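PDB 2PMA: retropepsin-like aspartic endopeptidase domain-containing protein from Legionella pneumophila subsp. pneumophila str. Philadelphia 1, which is of unknown function but belongs to a family of putative ATP-dependent zinc proteases with a retropepsin-like fold, so may act as a peptidase. Local coordinates for residues I41-G45 with I46-R50. Residues are numbered along the deposited sequence; the frame is centred on the assembly and turned at random.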
loop_
_atom_site.group_PDB
_atom_site.type_symbol
_atom_site.label_atom_id
_atom_site.label_comp_id
_atom_site.label_asym_id
_atom_site.label_seq_id
_atom_site.Cartn_x
_atom_site.Cartn_y
_atom_site.Cartn_z
ATOM N N ILE A 41 -5.256 -15.985 9.347
ATOM C CA ILE A 41 -4.539 -17.172 9.785
ATOM C C ILE A 41 -3.732 -16.796 11.022
ATOM O O ILE A 41 -3.540 -15.626 11.296
ATOM C CB ILE A 41 -3.623 -17.723 8.676
ATOM C CG1 ILE A 41 -2.599 -16.672 8.269
ATOM C CG2 ILE A 41 -4.457 -18.195 7.466
ATOM C CD1 ILE A 41 -1.508 -17.199 7.352
ATOM N N GLU A 42 -3.277 -17.792 11.772
ATOM C CA GLU A 42 -2.383 -17.528 12.898
ATOM C C GLU A 42 -1.066 -18.228 12.646
ATOM O O GLU A 42 -1.051 -19.411 12.292
ATOM C CB GLU A 42 -2.998 -18.013 14.216
ATOM C CG GLU A 42 -3.366 -16.882 15.187
ATOM C CD GLU A 42 -4.737 -16.254 14.917
ATOM O OE1 GLU A 42 -5.404 -16.612 13.916
ATOM O OE2 GLU A 42 -5.154 -15.391 15.726
ATOM N N LYS A 43 0.030 -17.487 12.770
ATOM C CA LYS A 43 1.350 -18.070 12.755
ATOM C C LYS A 43 1.924 -17.887 14.167
ATOM O O LYS A 43 2.216 -16.777 14.600
ATOM C CB LYS A 43 2.212 -17.397 11.687
ATOM C CG LYS A 43 1.632 -17.540 10.261
ATOM C CD LYS A 43 2.391 -16.650 9.283
ATOM C CE LYS A 43 2.290 -17.178 7.874
ATOM N NZ LYS A 43 3.012 -18.471 7.727
ATOM N N LYS A 44 2.016 -18.986 14.904
ATOM C CA LYS A 44 2.551 -18.960 16.269
ATOM C C LYS A 44 1.824 -17.966 17.170
ATOM O O LYS A 44 2.442 -17.223 17.948
ATOM C CB LYS A 44 4.063 -18.694 16.254
ATOM C CG LYS A 44 4.845 -19.789 15.536
ATOM C CD LYS A 44 6.179 -20.065 16.227
ATOM C CE LYS A 44 7.025 -21.033 15.395
ATOM N NZ LYS A 44 8.468 -20.625 15.368
ATOM N N GLY A 45 0.504 -17.950 17.058
ATOM C CA GLY A 45 -0.320 -17.090 17.894
ATOM C C GLY A 45 -0.335 -15.655 17.414
ATOM O O GLY A 45 -0.957 -14.801 18.063
ATOM N N ILE A 46 0.348 -15.369 16.298
ATOM C CA ILE A 46 0.294 -14.026 15.687
ATOM C C ILE A 46 -0.660 -14.023 14.483
ATOM O O ILE A 46 -0.487 -14.852 13.565
ATOM C CB ILE A 46 1.675 -13.553 15.210
ATOM C CG1 ILE A 46 2.692 -13.590 16.363
ATOM C CG2 ILE A 46 1.593 -12.128 14.593
ATOM C CD1 ILE A 46 4.042 -13.090 15.943
ATOM N N PRO A 47 -1.652 -13.105 14.482
ATOM C CA PRO A 47 -2.585 -13.049 13.369
ATOM C C PRO A 47 -1.955 -12.429 12.116
ATOM O O PRO A 47 -1.251 -11.403 12.190
ATOM C CB PRO A 47 -3.732 -12.168 13.889
ATOM C CG PRO A 47 -3.115 -11.288 14.887
ATOM C CD PRO A 47 -1.962 -12.087 15.515
ATOM N N TYR A 48 -2.226 -13.085 10.993
ATOM C CA TYR A 48 -1.835 -12.610 9.684
ATOM C C TYR A 48 -3.118 -12.634 8.885
ATOM O O TYR A 48 -4.033 -13.460 9.178
ATOM C CB TYR A 48 -0.832 -13.590 9.023
ATOM C CG TYR A 48 0.587 -13.367 9.478
ATOM C CD1 TYR A 48 1.523 -12.785 8.626
ATOM C CD2 TYR A 48 0.989 -13.714 10.781
ATOM C CE1 TYR A 48 2.847 -12.554 9.041
ATOM C CE2 TYR A 48 2.306 -13.477 11.208
ATOM C CZ TYR A 48 3.217 -12.900 10.327
ATOM O OH TYR A 48 4.514 -12.663 10.756
ATOM N N LEU A 49 -3.175 -11.799 7.845
ATOM C CA LEU A 49 -4.211 -11.950 6.822
ATOM C C LEU A 49 -3.560 -12.405 5.519
ATOM O O LEU A 49 -2.476 -11.909 5.143
ATOM C CB LEU A 49 -4.911 -10.608 6.591
ATOM C CG LEU A 49 -5.658 -10.003 7.783
ATOM C CD1 LEU A 49 -6.410 -8.823 7.255
ATOM C CD2 LEU A 49 -6.671 -11.024 8.389
ATOM N N ARG A 50 -4.188 -13.373 4.871
ATOM C CA ARG A 50 -3.840 -13.734 3.493
ATOM C C ARG A 50 -4.828 -12.985 2.624
ATOM O O ARG A 50 -6.029 -12.914 2.942
ATOM C CB ARG A 50 -4.008 -15.235 3.290
ATOM C CG ARG A 50 -3.619 -15.749 1.917
ATOM C CD ARG A 50 -3.929 -17.277 1.826
ATOM N NE ARG A 50 -3.027 -18.032 2.708
ATOM C CZ ARG A 50 -3.353 -19.132 3.389
ATOM N NH1 ARG A 50 -4.594 -19.632 3.332
ATOM N NH2 ARG A 50 -2.434 -19.734 4.145
#
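Lys-43 lies across the ring of Tyr-48 on one face of a beta hairpin with a two-residue loop, whose strands 31-43 and 46-55 are joined by a type I' turn from Lys-43 to Ile-46. From CB, 4.0 Å from CE2 of Tyr-48, the lysine chain sets out with CG beside its own backbone N (chi1 -60°), which carries it over the aromatic ring. CG passes CD2, and CD then sits over the ring centre, 3.6 Å from the centroid, in a CH-pi contact. The chain bends about CD-CE (chi4 -67°), leaving NZ 5.9 Å from that centroid, at most a weak cation-pi attraction; Glu-63 on strand 58-71 forms a weak, long ion pair with it. Beside the lysine, CG1 of Ile-41 packs 3.6 Å from CB of Tyr-48, while CG2 of Ile-41 lies over one face of the Arg-50 guanidinium, offset toward its rim; Arg-50 NE makes a salt bridge to Glu-63. Between the strands, pairs of backbone hydrogen bonds join Ile-41 to Tyr-48 and Lys-43 to Ile-46. The lysine thus meets the tyrosine mainly through its methylenes: the side-chain part of this surface contact is CH-pi and apolar packing, and the backbone supplies the hydrogen bonds.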